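Local coordinates for JamJ (PDB 5DOZ), which is an NADPH-binding enoyl reductase domain of a polyketide synthase that probably forms a cyclopropane ring on a carrier-bound substrate, at residues H73-V85 against I96-F109. Sequence-based numbering, arbitrary orientation.
Sequences HLTFGFEAVGVIV and IGDEVMVIGCHDAF
Thr-75 chi1 is 55°, which sets OG1 between the backbone N and the carbonyl carbon and turns it to the His-106 carbonyl. The OG1 to His-106 O bond is 2.9 Å, and the donor stands well above the carbonyl plane. A water also donates to His-106 O and links it to Thr-75 O. A valine at Thr-75 would probably lose the direct bond and leave His-106 O to the water. Ile-84 has CG1 beside its backbone N (chi1 -63°) and an extended chi2 (-178°). Its CD1 lies 3.8 Å from Val-100 CG1, and the two side chains cross at about a right angle. Trp-94 touches both.

Strands 79-85 and 99-103 form an antiparallel hairpin ladder in the GroES-like domain. Ala-80 and Gly-82 each exchange two backbone bonds, with Val-102 and Val-100. Past the ladder, Ala-108 N reaches Gly-77 O at 3.0 Å, and Phe-109 N reaches Phe-76 O at 2.9 Å. A CB on Gly-77 would clash with Phe-109 N. His-106 turns its ring edge to Phe-78, and His-106 ND1 is 3.8 Å from Phe-78 CE1.

Glu-79 OE2 forms a salt bridge with Arg-332 and a hydrogen bond with Asn-47, and OE1 takes Ile-137 N. Its side chain is about 7 Å from the NADPH. Backbone bonds thus fix the hairpin register, while the buried Glu-79 carboxylate is satisfied from outside the pair.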
loop_
_atom_site.group_PDB
_atom_site.type_symbol
_atom_site.label_atom_id
_atom_site.label_comp_id
_atom_site.label_asym_id
_atom_site.label_seq_id
_atom_site.Cartn_x
_atom_site.Cartn_y
_atom_site.Cartn_z
ATOM N N HIS A 73 5.302 21.503 -8.161
ATOM C CA HIS A 73 6.360 20.561 -7.796
ATOM C C HIS A 73 5.815 19.169 -7.455
ATOM O O HIS A 73 6.583 18.240 -7.187
ATOM C CB HIS A 73 7.191 21.118 -6.633
ATOM C CG HIS A 73 7.716 22.501 -6.876
ATOM N ND1 HIS A 73 7.515 23.540 -5.993
ATOM C CD2 HIS A 73 8.417 23.019 -7.914
ATOM C CE1 HIS A 73 8.082 24.634 -6.469
ATOM N NE2 HIS A 73 8.632 24.346 -7.634
ATOM N N LEU A 74 4.491 19.031 -7.469
ATOM C CA LEU A 74 3.852 17.764 -7.124
ATOM C C LEU A 74 3.880 16.777 -8.293
ATOM O O LEU A 74 3.507 17.109 -9.423
ATOM C CB LEU A 74 2.416 17.988 -6.620
ATOM C CG LEU A 74 1.644 16.822 -5.980
ATOM C CD1 LEU A 74 2.312 16.299 -4.713
ATOM C CD2 LEU A 74 0.208 17.233 -5.689
ATOM N N THR A 75 4.360 15.573 -8.010
ATOM C CA THR A 75 4.283 14.461 -8.951
ATOM C C THR A 75 3.452 13.357 -8.303
ATOM O O THR A 75 3.111 13.436 -7.119
ATOM C CB THR A 75 5.681 13.930 -9.346
ATOM O OG1 THR A 75 6.415 13.573 -8.167
ATOM C CG2 THR A 75 6.467 14.979 -10.150
ATOM N N PHE A 76 3.114 12.339 -9.081
ATOM C CA PHE A 76 2.226 11.280 -8.623
ATOM C C PHE A 76 2.834 9.918 -8.919
ATOM O O PHE A 76 3.533 9.759 -9.918
ATOM C CB PHE A 76 0.857 11.414 -9.313
ATOM C CG PHE A 76 0.145 12.712 -9.017
ATOM C CD1 PHE A 76 0.334 13.832 -9.832
ATOM C CD2 PHE A 76 -0.716 12.817 -7.932
ATOM C CE1 PHE A 76 -0.321 15.024 -9.565
ATOM C CE2 PHE A 76 -1.374 14.007 -7.658
ATOM C CZ PHE A 76 -1.177 15.113 -8.478
ATOM N N GLY A 77 2.572 8.945 -8.047
ATOM C CA GLY A 77 2.963 7.553 -8.285
ATOM C C GLY A 77 4.011 7.027 -7.324
ATOM O O GLY A 77 5.163 7.460 -7.355
ATOM N N PHE A 78 3.610 6.064 -6.495
ATOM C CA PHE A 78 4.437 5.569 -5.382
ATOM C C PHE A 78 5.067 4.203 -5.649
ATOM O O PHE A 78 5.896 3.724 -4.869
ATOM C CB PHE A 78 3.602 5.494 -4.094
ATOM C CG PHE A 78 3.239 6.834 -3.519
ATOM C CD1 PHE A 78 4.150 7.541 -2.736
ATOM C CD2 PHE A 78 1.979 7.377 -3.733
ATOM C CE1 PHE A 78 3.817 8.774 -2.197
ATOM C CE2 PHE A 78 1.637 8.607 -3.194
ATOM C CZ PHE A 78 2.557 9.312 -2.428
ATOM N N GLU A 79 4.663 3.584 -6.754
ATOM C CA GLU A 79 5.102 2.248 -7.140
ATOM C C GLU A 79 4.770 2.044 -8.619
ATOM O O GLU A 79 3.945 2.773 -9.170
ATOM C CB GLU A 79 4.386 1.185 -6.297
ATOM C CG GLU A 79 2.882 1.403 -6.206
ATOM C CD GLU A 79 2.132 0.278 -5.519
ATOM O OE1 GLU A 79 2.639 -0.865 -5.491
ATOM O OE2 GLU A 79 1.017 0.542 -5.004
ATOM N N ALA A 80 5.393 1.044 -9.246
ATOM C CA ALA A 80 5.149 0.726 -10.659
ATOM C C ALA A 80 5.798 -0.595 -11.061
ATOM O O ALA A 80 6.499 -1.229 -10.280
ATOM C CB ALA A 80 5.664 1.846 -11.558
ATOM N N VAL A 81 5.546 -1.004 -12.296
ATOM C CA VAL A 81 6.319 -2.059 -12.926
ATOM C C VAL A 81 6.857 -1.476 -14.231
ATOM O O VAL A 81 6.282 -0.532 -14.770
ATOM C CB VAL A 81 5.478 -3.336 -13.160
ATOM C CG1 VAL A 81 4.368 -3.091 -14.175
ATOM C CG2 VAL A 81 6.366 -4.494 -13.600
ATOM N N GLY A 82 7.972 -2.013 -14.717
ATOM C CA GLY A 82 8.535 -1.555 -15.973
ATOM C C GLY A 82 9.802 -2.282 -16.362
ATOM O O GLY A 82 10.066 -3.390 -15.894
ATOM N N VAL A 83 10.588 -1.646 -17.222
ATOM C CA VAL A 83 11.792 -2.260 -17.763
ATOM C C VAL A 83 12.951 -1.271 -17.686
ATOM O O VAL A 83 12.810 -0.094 -18.018
ATOM C CB VAL A 83 11.558 -2.829 -19.197
ATOM C CG1 VAL A 83 11.061 -1.752 -20.158
ATOM C CG2 VAL A 83 12.809 -3.511 -19.740
ATOM N N ILE A 84 14.088 -1.764 -17.207
ATOM C CA ILE A 84 15.301 -0.965 -17.099
ATOM C C ILE A 84 15.838 -0.594 -18.488
ATOM O O ILE A 84 16.042 -1.458 -19.346
ATOM C CB ILE A 84 16.366 -1.705 -16.257
ATOM C CG1 ILE A 84 15.855 -1.902 -14.817
ATOM C CG2 ILE A 84 17.698 -0.963 -16.287
ATOM C CD1 ILE A 84 16.832 -2.588 -13.883
ATOM N N VAL A 85 16.057 0.700 -18.696
ATOM C CA VAL A 85 16.533 1.213 -19.977
ATOM C C VAL A 85 17.892 1.916 -19.838
ATOM O O VAL A 85 18.543 2.217 -20.838
ATOM C CB VAL A 85 15.475 2.147 -20.621
ATOM C CG1 VAL A 85 15.409 3.482 -19.895
ATOM C CG2 VAL A 85 15.745 2.356 -22.103
ATOM N N ILE A 96 20.193 -3.202 -18.307
ATOM C CA ILE A 96 19.169 -2.908 -19.305
ATOM C C ILE A 96 18.391 -4.186 -19.627
ATOM O O ILE A 96 18.981 -5.252 -19.821
ATOM C CB ILE A 96 19.807 -2.318 -20.585
ATOM C CG1 ILE A 96 20.447 -0.958 -20.275
ATOM C CG2 ILE A 96 18.780 -2.194 -21.711
ATOM C CD1 ILE A 96 21.534 -0.527 -21.246
ATOM N N GLY A 97 17.065 -4.078 -19.642
ATOM C CA GLY A 97 16.204 -5.200 -20.007
ATOM C C GLY A 97 15.560 -5.894 -18.823
ATOM O O GLY A 97 14.540 -6.567 -18.985
ATOM N N ASP A 98 16.153 -5.739 -17.637
ATOM C CA ASP A 98 15.607 -6.322 -16.408
ATOM C C ASP A 98 14.188 -5.813 -16.163
ATOM O O ASP A 98 13.946 -4.605 -16.141
ATOM C CB ASP A 98 16.486 -5.996 -15.191
ATOM C CG ASP A 98 17.771 -6.819 -15.135
ATOM O OD1 ASP A 98 17.858 -7.882 -15.794
ATOM O OD2 ASP A 98 18.702 -6.402 -14.406
ATOM N N GLU A 99 13.254 -6.743 -15.998
ATOM C CA GLU A 99 11.875 -6.394 -15.695
ATOM C C GLU A 99 11.708 -6.292 -14.191
ATOM O O GLU A 99 11.951 -7.254 -13.458
ATOM C CB GLU A 99 10.903 -7.402 -16.304
ATOM C CG GLU A 99 10.646 -7.151 -17.782
ATOM C CD GLU A 99 9.744 -8.192 -18.418
ATOM O OE1 GLU A 99 9.106 -7.869 -19.442
ATOM O OE2 GLU A 99 9.669 -9.328 -17.898
ATOM N N VAL A 100 11.308 -5.106 -13.742
ATOM C CA VAL A 100 11.382 -4.756 -12.334
ATOM C C VAL A 100 10.081 -4.158 -11.829
ATOM O O VAL A 100 9.290 -3.608 -12.600
ATOM C CB VAL A 100 12.556 -3.776 -12.043
ATOM C CG1 VAL A 100 13.903 -4.420 -12.368
ATOM C CG2 VAL A 100 12.402 -2.473 -12.819
ATOM N N MET A 101 9.856 -4.300 -10.528
ATOM C CA MET A 101 8.843 -3.537 -9.837
ATOM C C MET A 101 9.533 -2.367 -9.147
ATOM O O MET A 101 10.641 -2.514 -8.615
ATOM C CB MET A 101 8.117 -4.413 -8.816
ATOM C CG MET A 101 7.354 -5.578 -9.435
ATOM S SD MET A 101 6.845 -6.782 -8.202
ATOM C CE MET A 101 8.392 -7.582 -7.840
ATOM N N VAL A 102 8.896 -1.198 -9.187
ATOM C CA VAL A 102 9.395 -0.039 -8.463
ATOM C C VAL A 102 8.599 0.085 -7.172
ATOM O O VAL A 102 7.394 -0.146 -7.161
ATOM C CB VAL A 102 9.266 1.272 -9.272
ATOM C CG1 VAL A 102 9.885 2.428 -8.499
ATOM C CG2 VAL A 102 9.914 1.143 -10.644
ATOM N N ILE A 103 9.285 0.427 -6.084
ATOM C CA ILE A 103 8.636 0.652 -4.793
ATOM C C ILE A 103 9.206 1.907 -4.139
ATOM O O ILE A 103 10.419 2.029 -3.958
ATOM C CB ILE A 103 8.813 -0.540 -3.814
ATOM C CG1 ILE A 103 8.787 -1.894 -4.539
ATOM C CG2 ILE A 103 7.755 -0.500 -2.718
ATOM C CD1 ILE A 103 10.152 -2.522 -4.718
ATOM N N GLY A 104 8.324 2.843 -3.808
ATOM C CA GLY A 104 8.670 3.958 -2.938
ATOM C C GLY A 104 9.220 5.205 -3.601
ATOM O O GLY A 104 9.831 6.039 -2.937
ATOM N N CYS A 105 9.006 5.327 -4.909
ATOM C CA CYS A 105 9.315 6.552 -5.633
ATOM C C CYS A 105 8.145 7.525 -5.456
ATOM O O CYS A 105 7.139 7.175 -4.839
ATOM C CB CYS A 105 9.527 6.240 -7.109
ATOM S SG CYS A 105 8.095 5.473 -7.898
ATOM N N HIS A 106 8.278 8.737 -5.989
ATOM C CA HIS A 106 7.212 9.741 -5.889
ATOM C C HIS A 106 6.654 10.182 -7.243
ATOM O O HIS A 106 5.695 10.955 -7.300
ATOM C CB HIS A 106 7.687 10.969 -5.103
ATOM C CG HIS A 106 8.186 10.651 -3.729
ATOM N ND1 HIS A 106 7.371 10.140 -2.740
ATOM C CD2 HIS A 106 9.418 10.772 -3.177
ATOM C CE1 HIS A 106 8.079 9.961 -1.638
ATOM N NE2 HIS A 106 9.324 10.339 -1.876
ATOM N N ASP A 107 7.234 9.676 -8.326
ATOM C CA ASP A 107 6.870 10.125 -9.667
ATOM C C ASP A 107 6.643 8.989 -10.664
ATOM O O ASP A 107 7.019 9.103 -11.834
ATOM C CB ASP A 107 7.929 11.105 -10.201
ATOM C CG ASP A 107 9.336 10.541 -10.144
ATOM O OD1 ASP A 107 9.511 9.373 -9.719
ATOM O OD2 ASP A 107 10.275 11.271 -10.527
ATOM N N ALA A 108 6.012 7.907 -10.212
ATOM C CA ALA A 108 5.792 6.739 -11.065
ATOM C C ALA A 108 4.892 7.036 -12.271
ATOM O O ALA A 108 5.029 6.391 -13.319
ATOM C CB ALA A 108 5.247 5.565 -10.261
ATOM N N PHE A 109 3.989 8.009 -12.122
ATOM C CA PHE A 109 3.145 8.454 -13.238
ATOM C C PHE A 109 3.920 9.368 -14.192
ATOM O O PHE A 109 3.595 10.545 -14.372
ATOM C CB PHE A 109 1.853 9.121 -12.739
ATOM C CG PHE A 109 0.805 8.145 -12.258
ATOM C CD1 PHE A 109 0.183 7.266 -13.151
ATOM C CD2 PHE A 109 0.416 8.122 -10.917
ATOM C CE1 PHE A 109 -0.794 6.377 -12.710
ATOM C CE2 PHE A 109 -0.560 7.235 -10.469
ATOM C CZ PHE A 109 -1.164 6.363 -11.365
HETATM O O HOH W 1 3.984 11.650 -5.200
HETATM O O HOH W 2 3.807 12.421 -11.804
#